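PDB 5MUJ: beta-galactosidase from Bacteroides thetaiotaomicron, which binds the chain B oligosaccharide of the plant pectin rhamnogalacturonan II and probably cleaves arabinofuranosyl groups from it. Local coordinates for residues G135-Q140 with H275-G280; S335-H340 with V344-C349. All blocks are in the same frame, centred on the assembly; numbering follows the deposited sequence.

Contact 1 (G135-Q140 with H275-G280)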
loop_
_atom_site.group_PDB
_atom_site.type_symbol
_atom_site.label_atom_id
_atom_site.label_comp_id
_atom_site.label_asym_id
_atom_site.label_seq_id
_atom_site.Cartn_x
_atom_site.Cartn_y
_atom_site.Cartn_z
ATOM N N GLY A 135 -12.687 -7.360 11.320
ATOM C CA GLY A 135 -13.995 -6.735 11.330
ATOM C C GLY A 135 -14.649 -6.781 9.963
ATOM O O GLY A 135 -14.449 -7.734 9.193
ATOM N N SER A 136 -15.406 -5.737 9.642
ATOM C CA SER A 136 -16.249 -5.751 8.458
ATOM C C SER A 136 -15.480 -5.740 7.146
ATOM O O SER A 136 -15.955 -6.273 6.156
ATOM C CB SER A 136 -17.221 -4.591 8.487
ATOM O OG SER A 136 -16.547 -3.390 8.207
ATOM N N TYR A 137 -14.323 -5.066 7.158
ATOM C CA TYR A 137 -13.498 -4.771 5.976
ATOM C C TYR A 137 -14.201 -3.921 4.937
ATOM O O TYR A 137 -13.812 -3.887 3.762
ATOM C CB TYR A 137 -12.849 -6.029 5.383
ATOM C CG TYR A 137 -11.801 -6.508 6.333
ATOM C CD1 TYR A 137 -10.609 -5.763 6.503
ATOM C CD2 TYR A 137 -12.021 -7.617 7.138
ATOM C CE1 TYR A 137 -9.666 -6.163 7.432
ATOM C CE2 TYR A 137 -11.071 -8.017 8.076
ATOM C CZ TYR A 137 -9.889 -7.293 8.217
ATOM O OH TYR A 137 -8.930 -7.685 9.165
ATOM N N GLU A 138 -15.204 -3.180 5.393
ATOM C CA GLU A 138 -15.932 -2.289 4.521
ATOM C C GLU A 138 -15.150 -0.960 4.443
ATOM O O GLU A 138 -14.321 -0.631 5.312
ATOM C CB GLU A 138 -17.364 -2.108 5.012
ATOM C CG GLU A 138 -18.126 -3.437 5.048
ATOM C CD GLU A 138 -19.543 -3.304 5.547
ATOM O OE1 GLU A 138 -20.004 -2.156 5.768
ATOM O OE2 GLU A 138 -20.214 -4.358 5.690
ATOM N N LEU A 139 -15.395 -0.237 3.365
ATOM C CA LEU A 139 -14.972 1.153 3.212
ATOM C C LEU A 139 -16.077 2.032 3.749
ATOM O O LEU A 139 -17.247 1.722 3.573
ATOM C CB LEU A 139 -14.734 1.482 1.762
ATOM C CG LEU A 139 -13.587 0.841 0.995
ATOM C CD1 LEU A 139 -13.459 1.548 -0.344
ATOM C CD2 LEU A 139 -12.267 0.868 1.747
ATOM N N GLN A 140 -15.715 3.128 4.407
ATOM C CA GLN A 140 -16.700 3.983 5.032
ATOM C C GLN A 140 -16.954 5.182 4.133
ATOM O O GLN A 140 -16.093 5.563 3.333
ATOM C CB GLN A 140 -16.214 4.410 6.404
ATOM C CG GLN A 140 -16.079 3.225 7.336
ATOM C CD GLN A 140 -15.405 3.564 8.628
ATOM O OE1 GLN A 140 -16.033 3.523 9.684
ATOM N NE2 GLN A 140 -14.116 3.874 8.567
ATOM N N HIS A 275 0.121 0.022 6.408
ATOM C CA HIS A 275 -1.246 -0.525 6.416
ATOM C C HIS A 275 -1.573 -0.818 7.867
ATOM O O HIS A 275 -0.996 -1.724 8.463
ATOM C CB HIS A 275 -1.331 -1.779 5.499
ATOM C CG HIS A 275 -2.549 -2.648 5.697
ATOM N ND1 HIS A 275 -3.840 -2.176 5.583
ATOM C CD2 HIS A 275 -2.651 -3.973 5.963
ATOM C CE1 HIS A 275 -4.696 -3.183 5.782
ATOM N NE2 HIS A 275 -3.995 -4.276 6.023
ATOM N N ILE A 276 -2.482 -0.031 8.431
ATOM C CA ILE A 276 -2.809 -0.032 9.868
ATOM C C ILE A 276 -4.173 -0.658 10.163
ATOM O O ILE A 276 -5.174 -0.297 9.551
ATOM C CB ILE A 276 -2.774 1.399 10.448
ATOM C CG1 ILE A 276 -1.388 2.005 10.191
ATOM C CG2 ILE A 276 -3.076 1.386 11.959
ATOM C CD1 ILE A 276 -1.202 3.379 10.755
ATOM N N GLN A 277 -4.186 -1.607 11.109
ATOM C CA GLN A 277 -5.423 -2.119 11.683
ATOM C C GLN A 277 -5.389 -1.998 13.197
ATOM O O GLN A 277 -4.321 -1.956 13.797
ATOM C CB GLN A 277 -5.620 -3.569 11.250
ATOM C CG GLN A 277 -5.894 -3.632 9.760
ATOM C CD GLN A 277 -6.316 -4.985 9.293
ATOM O OE1 GLN A 277 -7.260 -5.579 9.836
ATOM N NE2 GLN A 277 -5.629 -5.483 8.262
ATOM N N LYS A 278 -6.560 -1.872 13.799
ATOM C CA LYS A 278 -6.684 -1.728 15.234
ATOM C C LYS A 278 -7.102 -3.091 15.787
ATOM O O LYS A 278 -8.064 -3.687 15.302
ATOM C CB LYS A 278 -7.701 -0.651 15.573
ATOM C CG LYS A 278 -7.488 -0.042 16.954
ATOM C CD LYS A 278 -8.605 0.923 17.328
ATOM C CE LYS A 278 -8.755 1.055 18.830
ATOM N NZ LYS A 278 -9.539 2.265 19.180
HETATM N N MSE A 279 -6.318 -3.590 16.742
HETATM C CA MSE A 279 -6.542 -4.870 17.366
HETATM C C MSE A 279 -6.579 -4.637 18.845
HETATM O O MSE A 279 -5.538 -4.598 19.525
HETATM C CB MSE A 279 -5.416 -5.748 16.861
HETATM C CG MSE A 279 -5.550 -7.169 17.339
HETATM SE SE MSE A 279 -3.800 -7.986 17.036
HETATM C CE MSE A 279 -3.790 -8.152 15.077
ATOM N N GLY A 280 -7.797 -4.453 19.346
ATOM C CA GLY A 280 -8.051 -4.189 20.747
ATOM C C GLY A 280 -7.716 -2.746 21.026
ATOM O O GLY A 280 -8.250 -1.845 20.372
#
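Tyr137 brings the hydroxyl end of its phenol ring up to the side-chain amide of Gln277, and this pair alone carries the contact. It illustrates how a loop of one propeller blade can be tied to the inner strand of a non-adjacent one. The fold is a five-bladed beta-propeller; 135-140 lies in the loop between strands 121-126 and 146-153 of one blade, while Gln277 lies near the end of 270-279, an innermost strand of another. The two side chains cross at about a right angle, and the amide stands almost perpendicular to the ring, the planes lying 85° apart. Tyr137 OH donates at 2.8 Å to a lone pair of Gln277 OE1, in the carbonyl plane, with a C=O...donor angle of 136°. The same oxygen sits at the edge of the ring, close to its plane, and is 3.5 Å from Tyr137 CE1. Gln277 reaches this position because its chain runs extended beyond CG (chi2 -171°), carrying the amide away from its strand.

Both polar ends have further partners. Tyr137 OH also takes hydrogen bonds from the backbone N atoms of Gly134 and Lys339, so one phenol oxygen serves three bonds in a buried setting, while Gln277 NE2 donates to Val337 O, which fixes the amide's orientation. Trp133 packs against Gln277 as well. The backbone beside the tyrosine is held by an ST turn: Ser136 OG, itself hydrogen-bonded to Asp130, accepts from Glu138 N at a distance of 3.1 Å.

Contact 2 (S335-H340 with V344-C349)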
loop_
_atom_site.group_PDB
_atom_site.type_symbol
_atom_site.label_atom_id
_atom_site.label_comp_id
_atom_site.label_asym_id
_atom_site.label_seq_id
_atom_site.Cartn_x
_atom_site.Cartn_y
_atom_site.Cartn_z
ATOM N N SER A 335 1.846 -4.893 1.705
ATOM C CA SER A 335 0.819 -5.660 2.445
ATOM C C SER A 335 -0.579 -5.136 2.317
ATOM O O SER A 335 -0.851 -3.936 2.282
ATOM C CB SER A 335 1.148 -5.663 3.946
ATOM O OG SER A 335 2.430 -6.210 4.187
ATOM N N TYR A 336 -1.503 -6.090 2.252
ATOM C CA TYR A 336 -2.860 -5.874 2.709
ATOM C C TYR A 336 -3.344 -7.170 3.360
ATOM O O TYR A 336 -3.184 -8.230 2.793
ATOM C CB TYR A 336 -3.782 -5.427 1.570
ATOM C CG TYR A 336 -4.827 -4.485 2.049
ATOM C CD1 TYR A 336 -5.994 -4.949 2.660
ATOM C CD2 TYR A 336 -4.629 -3.078 1.974
ATOM C CE1 TYR A 336 -6.934 -4.079 3.159
ATOM C CE2 TYR A 336 -5.585 -2.206 2.457
ATOM C CZ TYR A 336 -6.740 -2.707 3.048
ATOM O OH TYR A 336 -7.728 -1.880 3.537
ATOM N N VAL A 337 -3.894 -7.069 4.565
ATOM C CA VAL A 337 -4.167 -8.228 5.403
ATOM C C VAL A 337 -5.656 -8.280 5.793
ATOM O O VAL A 337 -6.243 -7.308 6.296
ATOM C CB VAL A 337 -3.255 -8.243 6.654
ATOM C CG1 VAL A 337 -3.364 -9.563 7.408
ATOM C CG2 VAL A 337 -1.803 -8.027 6.273
ATOM N N ILE A 338 -6.285 -9.425 5.557
ATOM C CA ILE A 338 -7.669 -9.603 5.914
ATOM C C ILE A 338 -7.692 -10.770 6.878
ATOM O O ILE A 338 -7.134 -11.815 6.554
ATOM C CB ILE A 338 -8.527 -9.985 4.684
ATOM C CG1 ILE A 338 -8.500 -8.893 3.605
ATOM C CG2 ILE A 338 -9.955 -10.268 5.100
ATOM C CD1 ILE A 338 -9.155 -7.577 3.989
ATOM N N LYS A 339 -8.293 -10.596 8.051
ATOM C CA LYS A 339 -8.725 -11.751 8.842
ATOM C C LYS A 339 -10.237 -11.966 8.698
ATOM O O LYS A 339 -11.042 -11.138 9.090
ATOM C CB LYS A 339 -8.341 -11.639 10.319
ATOM C CG LYS A 339 -8.676 -12.926 11.067
ATOM C CD LYS A 339 -8.144 -13.044 12.470
ATOM C CE LYS A 339 -8.502 -14.425 13.021
ATOM N NZ LYS A 339 -8.025 -14.587 14.402
ATOM N N HIS A 340 -10.615 -13.143 8.199
ATOM C CA HIS A 340 -12.022 -13.466 7.978
ATOM C C HIS A 340 -12.257 -14.937 8.266
ATOM O O HIS A 340 -11.465 -15.773 7.833
ATOM C CB HIS A 340 -12.409 -13.134 6.545
ATOM C CG HIS A 340 -13.854 -13.395 6.231
ATOM N ND1 HIS A 340 -14.871 -12.576 6.675
ATOM C CD2 HIS A 340 -14.445 -14.384 5.521
ATOM C CE1 HIS A 340 -16.029 -13.049 6.242
ATOM N NE2 HIS A 340 -15.799 -14.156 5.558
ATOM N N VAL A 344 -6.291 -15.814 8.324
ATOM C CA VAL A 344 -5.590 -14.588 7.915
ATOM C C VAL A 344 -5.076 -14.706 6.491
ATOM O O VAL A 344 -4.447 -15.705 6.148
ATOM C CB VAL A 344 -4.397 -14.246 8.842
ATOM C CG1 VAL A 344 -3.760 -12.917 8.404
ATOM C CG2 VAL A 344 -4.827 -14.155 10.281
ATOM N N TYR A 345 -5.399 -13.699 5.662
ATOM C CA TYR A 345 -4.980 -13.641 4.270
ATOM C C TYR A 345 -4.076 -12.415 4.146
ATOM O O TYR A 345 -4.539 -11.298 4.368
ATOM C CB TYR A 345 -6.172 -13.478 3.308
ATOM C CG TYR A 345 -7.245 -14.559 3.393
ATOM C CD1 TYR A 345 -8.170 -14.590 4.445
ATOM C CD2 TYR A 345 -7.362 -15.520 2.396
ATOM C CE1 TYR A 345 -9.135 -15.591 4.517
ATOM C CE2 TYR A 345 -8.336 -16.501 2.457
ATOM C CZ TYR A 345 -9.217 -16.511 3.499
ATOM O OH TYR A 345 -10.200 -17.490 3.579
ATOM N N HIS A 346 -2.826 -12.645 3.769
ATOM C CA HIS A 346 -1.863 -11.587 3.596
ATOM C C HIS A 346 -1.589 -11.453 2.094
ATOM O O HIS A 346 -0.921 -12.299 1.510
ATOM C CB HIS A 346 -0.597 -11.892 4.372
ATOM C CG HIS A 346 0.336 -10.714 4.508
ATOM N ND1 HIS A 346 1.078 -10.512 5.653
ATOM C CD2 HIS A 346 0.728 -9.731 3.636
ATOM C CE1 HIS A 346 1.844 -9.433 5.509
ATOM N NE2 HIS A 346 1.655 -8.945 4.305
ATOM N N PHE A 347 -2.127 -10.366 1.494
ATOM C CA PHE A 347 -1.902 -10.052 0.098
ATOM C C PHE A 347 -0.608 -9.265 -0.062
ATOM O O PHE A 347 -0.341 -8.332 0.726
ATOM C CB PHE A 347 -3.073 -9.235 -0.467
ATOM C CG PHE A 347 -4.384 -9.989 -0.446
ATOM C CD1 PHE A 347 -5.140 -10.067 0.716
ATOM C CD2 PHE A 347 -4.851 -10.644 -1.586
ATOM C CE1 PHE A 347 -6.356 -10.784 0.751
ATOM C CE2 PHE A 347 -6.050 -11.373 -1.549
ATOM C CZ PHE A 347 -6.791 -11.425 -0.385
ATOM N N TYR A 348 0.205 -9.618 -1.040
ATOM C CA TYR A 348 1.512 -8.955 -1.209
ATOM C C TYR A 348 1.930 -8.949 -2.645
ATOM O O TYR A 348 1.306 -9.626 -3.462
ATOM C CB TYR A 348 2.577 -9.619 -0.337
ATOM C CG TYR A 348 3.011 -11.041 -0.715
ATOM C CD1 TYR A 348 2.294 -12.179 -0.263
ATOM C CD2 TYR A 348 4.058 -11.262 -1.569
ATOM C CE1 TYR A 348 2.743 -13.441 -0.583
ATOM C CE2 TYR A 348 4.495 -12.534 -1.916
ATOM C CZ TYR A 348 3.792 -13.637 -1.430
ATOM O OH TYR A 348 4.213 -14.943 -1.744
ATOM N N CYS A 349 2.921 -8.142 -2.988
ATOM C CA CYS A 349 3.433 -8.050 -4.355
ATOM C C CYS A 349 4.639 -8.963 -4.492
ATOM O O CYS A 349 5.604 -8.856 -3.721
ATOM C CB CYS A 349 3.816 -6.603 -4.720
ATOM S SG CYS A 349 4.631 -6.440 -6.322
HETATM O O HOH W 1 -11.892 -17.451 5.641
#
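His346 lies with one ring face under a methyl of Val337 and one ring edge against Ser335, in the antiparallel hairpin of strands 331-340 and 343-351. Both strands belong to one propeller blade, and segments 335-340 and 344-349 run antiparallel, 165° apart. Val337 and His346 form a non-hydrogen-bonded pair. With CG1 anti to the backbone N (chi1 -170°), the valine divides its branches: CG2 makes a CH-pi contact over the ring, 3.8 Å from the His346 centroid and 7° off its normal, whereas CG1 meets Val344 CG1 at 3.5 Å. At the ring edge, His346 NE2 and Ser335 OG share a hydrogen bond of 2.8 Å.

On the other face of the sheet, toward strand 59-68, Tyr336 pairs with Phe347 and Ile338 with Tyr345, each hydrogen-bonded in both directions through the backbone. Phe347 N reaches Tyr336 O at 2.7 Å, and that carbonyl oxygen also lies in the plane of the Phe347 ring, at its edge. The Ile338 side chain slants across that of Phe347, CG1 coming 4.0 Å from Phe347 CE1. Near the turn, a water links Tyr345 OH with His340 O, to which it donates at 2.8 Å. The aliphatic part of Lys339 passes across Val344, CG and CD nearest its CG2, before the amine ends in a salt bridge with Glu40.

Apolar packing is found on both faces; that of His346 adds an edge bond and a methyl over the ring, which should together limit rotation of the buried imidazole.

In the fold
Both segments of contact 1 precede those of contact 2 in the sequence, and the centres of the two contacts lie 12 Å apart. Contact 2 is local, pairing the two innermost strands of the last propeller blade, whose sheet is completed at its outer edge by the N-terminal strand 45-51, so that both ends of the chain close the ring. Contact 1 is long-range, joining a loop of one blade to the inner strand of another. The two meet directly at strand 331-340, where Tyr137 CD1 packs 3.4 Å from Ile338 CD1. Three blades are thereby connected, with a rhamnose of the bound glycan about 13 Å from the side chain of Ser335.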